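Local atomic coordinates of cytolethal distending toxin protein C (Haemophilus ducreyi, PDB entry 1SR4), a protein that forms part of a tripartite bacterial genotoxin that damages host DNA, in which this lectin-like subunit probably binds carbohydrate. Residues T44-K52 with T64-G72. Numbering follows the deposited sequence.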
ATOM      1  N   THR C  44      15.544   2.072 -16.734  1.00 12.28           N
ATOM      2  CA  THR C  44      14.446   2.802 -16.092  1.00 10.68           C
ATOM      3  C   THR C  44      14.214   2.350 -14.652  1.00 11.03           C
ATOM      4  O   THR C  44      13.312   2.865 -13.971  1.00  9.55           O
ATOM      5  CB  THR C  44      13.106   2.631 -16.843  1.00  9.72           C
ATOM      6  OG1 THR C  44      12.707   1.254 -16.784  1.00 10.92           O
ATOM      7  CG2 THR C  44      13.232   3.062 -18.307  1.00  9.60           C
ATOM      8  N   HIS C  45      15.031   1.398 -14.192  1.00  9.82           N
ATOM      9  CA  HIS C  45      14.916   0.854 -12.834  1.00  9.81           C
ATOM     10  C   HIS C  45      15.882   1.468 -11.828  1.00 11.05           C
ATOM     11  O   HIS C  45      17.019   1.814 -12.169  1.00  9.57           O
ATOM     12  CB  HIS C  45      15.182  -0.662 -12.814  1.00  8.96           C
ATOM     13  CG  HIS C  45      14.140  -1.485 -13.504  1.00  9.63           C
ATOM     14  ND1 HIS C  45      13.899  -2.799 -13.168  1.00  9.95           N
ATOM     15  CD2 HIS C  45      13.299  -1.197 -14.526  1.00 11.59           C
ATOM     16  CE1 HIS C  45      12.957  -3.289 -13.956  1.00 11.83           C
ATOM     17  NE2 HIS C  45      12.576  -2.339 -14.789  1.00 12.68           N
ATOM     18  N   TRP C  46      15.411   1.567 -10.587  1.00 10.48           N
ATOM     19  CA  TRP C  46      16.187   2.068  -9.459  1.00 11.45           C
ATOM     20  C   TRP C  46      15.808   1.246  -8.248  1.00 11.96           C
ATOM     21  O   TRP C  46      14.679   0.738  -8.156  1.00 14.33           O
ATOM     22  CB  TRP C  46      15.850   3.523  -9.129  1.00 10.06           C
ATOM     23  CG  TRP C  46      16.065   4.467 -10.258  1.00 12.07           C
ATOM     24  CD1 TRP C  46      15.139   4.886 -11.166  1.00 13.57           C
ATOM     25  CD2 TRP C  46      17.290   5.124 -10.594  1.00 11.64           C
ATOM     26  NE1 TRP C  46      15.717   5.774 -12.048  1.00 13.15           N
ATOM     27  CE2 TRP C  46      17.035   5.937 -11.714  1.00 11.96           C
ATOM     28  CE3 TRP C  46      18.577   5.108 -10.048  1.00  9.51           C
ATOM     29  CZ2 TRP C  46      18.026   6.728 -12.308  1.00 11.97           C
ATOM     30  CZ3 TRP C  46      19.553   5.891 -10.626  1.00 12.57           C
ATOM     31  CH2 TRP C  46      19.274   6.695 -11.747  1.00 11.40           C
ATOM     32  N   GLU C  47      16.756   1.112  -7.329  1.00 11.52           N
ATOM     33  CA  GLU C  47      16.518   0.428  -6.071  1.00 12.57           C
ATOM     34  C   GLU C  47      16.348   1.571  -5.083  1.00 13.31           C
ATOM     35  O   GLU C  47      17.158   2.509  -5.055  1.00 11.19           O
ATOM     36  CB  GLU C  47      17.721  -0.431  -5.677  1.00 14.57           C
ATOM     37  CG  GLU C  47      17.989  -1.544  -6.686  1.00 18.52           C
ATOM     38  CD  GLU C  47      19.250  -2.323  -6.378  1.00 22.12           C
ATOM     39  OE1 GLU C  47      20.133  -1.777  -5.675  1.00 21.50           O
ATOM     40  OE2 GLU C  47      19.362  -3.471  -6.858  1.00 20.53           O
ATOM     41  N   LEU C  48      15.294   1.505  -4.279  1.00 12.46           N
ATOM     42  CA  LEU C  48      15.040   2.562  -3.326  1.00 13.14           C
ATOM     43  C   LEU C  48      15.684   2.197  -2.003  1.00 12.77           C
ATOM     44  O   LEU C  48      15.294   1.222  -1.392  1.00 12.82           O
ATOM     45  CB  LEU C  48      13.527   2.752  -3.149  1.00 12.58           C
ATOM     46  CG  LEU C  48      13.090   3.913  -2.244  1.00 15.72           C
ATOM     47  CD1 LEU C  48      13.434   5.239  -2.932  1.00 15.23           C
ATOM     48  CD2 LEU C  48      11.572   3.840  -1.974  1.00 17.24           C
ATOM     49  N   ILE C  49      16.671   2.970  -1.557  1.00 13.09           N
ATOM     50  CA  ILE C  49      17.316   2.662  -0.286  1.00 13.81           C
ATOM     51  C   ILE C  49      17.255   3.864   0.655  1.00 13.70           C
ATOM     52  O   ILE C  49      17.381   5.006   0.223  1.00 12.52           O
ATOM     53  CB  ILE C  49      18.790   2.216  -0.498  1.00 17.72           C
ATOM     54  CG1 ILE C  49      19.608   3.348  -1.106  1.00 19.76           C
ATOM     55  CG2 ILE C  49      18.853   1.008  -1.438  1.00 17.67           C
ATOM     56  CD1 ILE C  49      20.238   4.242  -0.063  1.00 30.21           C
ATOM     57  N   ASP C  50      17.046   3.614   1.942  1.00 12.34           N
ATOM     58  CA  ASP C  50      16.955   4.712   2.898  1.00 14.32           C
ATOM     59  C   ASP C  50      18.324   5.173   3.358  1.00 14.88           C
ATOM     60  O   ASP C  50      19.183   4.353   3.655  1.00 14.37           O
ATOM     61  CB  ASP C  50      16.138   4.297   4.126  1.00 15.26           C
ATOM     62  CG  ASP C  50      14.688   4.010   3.789  1.00 18.82           C
ATOM     63  OD1 ASP C  50      14.299   4.226   2.623  1.00 20.61           O
ATOM     64  OD2 ASP C  50      13.939   3.573   4.682  1.00 19.29           O
ATOM     65  N   TYR C  51      18.517   6.486   3.428  1.00 13.11           N
ATOM     66  CA  TYR C  51      19.784   7.031   3.888  1.00 15.29           C
ATOM     67  C   TYR C  51      19.761   7.121   5.416  1.00 16.79           C
ATOM     68  O   TYR C  51      18.842   7.699   5.999  1.00 17.37           O
ATOM     69  CB  TYR C  51      20.026   8.411   3.293  1.00 14.70           C
ATOM     70  CG  TYR C  51      21.391   8.925   3.636  1.00 15.00           C
ATOM     71  CD1 TYR C  51      22.532   8.233   3.232  1.00 15.71           C
ATOM     72  CD2 TYR C  51      21.548  10.067   4.400  1.00 13.45           C
ATOM     73  CE1 TYR C  51      23.803   8.672   3.587  1.00 16.50           C
ATOM     74  CE2 TYR C  51      22.817  10.511   4.766  1.00 17.84           C
ATOM     75  CZ  TYR C  51      23.938   9.811   4.356  1.00 15.12           C
ATOM     76  OH  TYR C  51      25.196  10.260   4.709  1.00 16.67           O
ATOM     77  N   LYS C  52      20.779   6.560   6.060  1.00 17.04           N
ATOM     78  CA  LYS C  52      20.833   6.526   7.515  1.00 19.25           C
ATOM     79  C   LYS C  52      21.696   7.584   8.199  1.00 20.11           C
ATOM     80  O   LYS C  52      21.682   7.684   9.427  1.00 20.60           O
ATOM     81  CB  LYS C  52      21.294   5.139   7.972  1.00 21.45           C
ATOM     82  CG  LYS C  52      20.597   3.978   7.262  1.00 25.79           C
ATOM     83  CD  LYS C  52      19.076   4.061   7.377  1.00 27.24           C
ATOM     84  CE  LYS C  52      18.592   3.873   8.810  1.00 28.21           C
ATOM     85  NZ  LYS C  52      18.823   2.495   9.314  1.00 27.98           N
ATOM     86  N   THR C  64      11.535  11.747   4.175  1.00 10.39           N
ATOM     87  CA  THR C  64      12.358  10.545   4.341  1.00 10.91           C
ATOM     88  C   THR C  64      13.570  10.606   3.417  1.00 10.23           C
ATOM     89  O   THR C  64      13.426  10.703   2.202  1.00  8.81           O
ATOM     90  CB  THR C  64      11.555   9.275   3.990  1.00 10.45           C
ATOM     91  OG1 THR C  64      10.413   9.185   4.850  1.00 10.91           O
ATOM     92  CG2 THR C  64      12.435   8.023   4.130  1.00  7.94           C
ATOM     93  N   LEU C  65      14.763  10.524   3.988  1.00 10.14           N
ATOM     94  CA  LEU C  65      15.979  10.599   3.183  1.00  9.77           C
ATOM     95  C   LEU C  65      16.247   9.280   2.475  1.00  8.88           C
ATOM     96  O   LEU C  65      16.200   8.215   3.090  1.00  9.16           O
ATOM     97  CB  LEU C  65      17.172  11.003   4.069  1.00 10.46           C
ATOM     98  CG  LEU C  65      16.976  12.342   4.799  1.00 11.26           C
ATOM     99  CD1 LEU C  65      18.270  12.720   5.510  1.00 12.16           C
ATOM    100  CD2 LEU C  65      16.585  13.448   3.815  1.00 11.88           C
ATOM    101  N   VAL C  66      16.505   9.355   1.171  1.00  9.18           N
ATOM    102  CA  VAL C  66      16.767   8.165   0.371  1.00 10.21           C
ATOM    103  C   VAL C  66      17.795   8.417  -0.723  1.00  9.58           C
ATOM    104  O   VAL C  66      18.288   9.529  -0.912  1.00 10.78           O
ATOM    105  CB  VAL C  66      15.480   7.649  -0.360  1.00  9.51           C
ATOM    106  CG1 VAL C  66      14.336   7.425   0.638  1.00 10.99           C
ATOM    107  CG2 VAL C  66      15.061   8.648  -1.451  1.00 11.55           C
ATOM    108  N   GLN C  67      18.118   7.346  -1.433  1.00 11.04           N
ATOM    109  CA  GLN C  67      19.000   7.421  -2.581  1.00 10.46           C
ATOM    110  C   GLN C  67      18.318   6.519  -3.600  1.00 10.47           C
ATOM    111  O   GLN C  67      17.614   5.585  -3.227  1.00  9.48           O
ATOM    112  CB  GLN C  67      20.395   6.876  -2.265  1.00 11.90           C
ATOM    113  CG  GLN C  67      21.211   7.727  -1.297  1.00 13.76           C
ATOM    114  CD  GLN C  67      22.551   7.082  -0.988  1.00 17.48           C
ATOM    115  OE1 GLN C  67      22.598   5.951  -0.515  1.00 16.22           O
ATOM    116  NE2 GLN C  67      23.644   7.795  -1.265  1.00 15.29           N
ATOM    117  N   PHE C  68      18.505   6.815  -4.879  1.00 10.15           N
ATOM    118  CA  PHE C  68      17.947   5.994  -5.939  1.00 10.18           C
ATOM    119  C   PHE C  68      19.187   5.321  -6.526  1.00 11.37           C
ATOM    120  O   PHE C  68      20.011   5.971  -7.170  1.00 11.64           O
ATOM    121  CB  PHE C  68      17.239   6.875  -6.967  1.00  9.33           C
ATOM    122  CG  PHE C  68      16.119   7.698  -6.378  1.00 11.74           C
ATOM    123  CD1 PHE C  68      14.950   7.090  -5.935  1.00 11.08           C
ATOM    124  CD2 PHE C  68      16.265   9.072  -6.199  1.00 11.88           C
ATOM    125  CE1 PHE C  68      13.940   7.842  -5.315  1.00 11.76           C
ATOM    126  CE2 PHE C  68      15.262   9.825  -5.580  1.00 11.88           C
ATOM    127  CZ  PHE C  68      14.104   9.208  -5.140  1.00 10.37           C
ATOM    128  N   LYS C  69      19.313   4.019  -6.288  1.00 11.17           N
ATOM    129  CA  LYS C  69      20.468   3.244  -6.734  1.00 11.49           C
ATOM    130  C   LYS C  69      20.256   2.419  -7.995  1.00 12.50           C
ATOM    131  O   LYS C  69      19.200   1.822  -8.206  1.00 13.52           O
ATOM    132  CB  LYS C  69      20.916   2.322  -5.591  1.00 13.06           C
ATOM    133  CG  LYS C  69      22.118   1.433  -5.896  1.00 12.84           C
ATOM    134  CD  LYS C  69      22.335   0.432  -4.761  1.00 14.11           C
ATOM    135  CE  LYS C  69      23.370  -0.639  -5.129  1.00 14.78           C
ATOM    136  NZ  LYS C  69      22.994  -1.347  -6.391  1.00 11.49           N
ATOM    137  N   VAL C  70      21.290   2.388  -8.822  1.00 12.84           N
ATOM    138  CA  VAL C  70      21.288   1.637 -10.065  1.00 12.78           C
ATOM    139  C   VAL C  70      21.350   0.155  -9.727  1.00 11.58           C
ATOM    140  O   VAL C  70      22.051  -0.257  -8.800  1.00 12.37           O
ATOM    141  CB  VAL C  70      22.529   1.992 -10.938  1.00 12.39           C
ATOM    142  CG1 VAL C  70      22.596   1.089 -12.167  1.00 10.96           C
ATOM    143  CG2 VAL C  70      22.458   3.461 -11.369  1.00 13.69           C
ATOM    144  N   VAL C  71      20.615  -0.649 -10.475  1.00  9.32           N
ATOM    145  CA  VAL C  71      20.635  -2.081 -10.238  1.00 11.61           C
ATOM    146  C   VAL C  71      22.015  -2.642 -10.608  1.00 10.74           C
ATOM    147  O   VAL C  71      22.513  -2.395 -11.703  1.00 11.64           O
ATOM    148  CB  VAL C  71      19.579  -2.798 -11.105  1.00  9.88           C
ATOM    149  CG1 VAL C  71      19.710  -4.313 -10.955  1.00 11.21           C
ATOM    150  CG2 VAL C  71      18.168  -2.337 -10.694  1.00 12.00           C
ATOM    151  N   GLY C  72      22.625  -3.384  -9.691  1.00 13.96           N
ATOM    152  CA  GLY C  72      23.921  -3.992  -9.963  1.00 16.09           C
ATOM    153  C   GLY C  72      25.165  -3.101  -9.931  1.00 18.56           C
ATOM    154  O   GLY C  72      26.251  -3.552 -10.313  1.00 19.19           O
TER
HETATM  155  O   HOH W   1      19.043   0.256 -12.823  1.00 11.80           O
HETATM  156  O   HOH W   2      21.690  -4.407  -7.125  1.00 24.77           O
HETATM  157  O   HOH W   3      15.987   7.618   5.694  1.00 18.03           O
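With CG of Lys-69 anti to its backbone N (chi1 180°) and CG of Glu-47 anti to its carbonyl carbon (chi1 -63°), the two side chains run side by side from Glu-47 and Lys-69, a hydrogen-bonded pair of the antiparallel strands 46-50 and 64-69, in the ricin-type beta-trefoil of this toxin subunit. A last bend at chi4 brings Lys-69 NZ to Glu-47 OE1 in a salt bridge of 3.0 Å, the ammonium meeting the oxygen from above the carboxylate plane. The same ammonium donates to Val-70 O at 2.8 Å and to Ala-73 O, so three oxygens fix it; a water joins Glu-47 OE2 to Gly-72 N. Between the backbones, Glu-47 N donates to Lys-69 O (2.7 Å) and Lys-69 N to Glu-47 O, a pattern repeated by Ile-49 and Gln-67. Gln-67 CB packs on Ile-49 CD1, while its side-chain NE2 bonds to Thr-93 OG1 and Cys-87 O.

Leu-48 and Phe-68 share the other face, Leu-48 CD1 touching Phe-68 CE1 at 3.6 Å. The Trp-46 and Phe-68 side chains cross at about a right angle, Trp-46 CE3 lying 3.8 Å from Phe-68 CB. Phe-68 also packs on Phe-95 and Leu-97 of strand 95-99. Asp-50 turns its carboxylate to Ser-21 and Asn-19 of the CdtB chain. At the far end Tyr-51 N reaches Leu-65 O at 2.9 Å from above the carbonyl plane, and a water links that oxygen to Tyr-51 O.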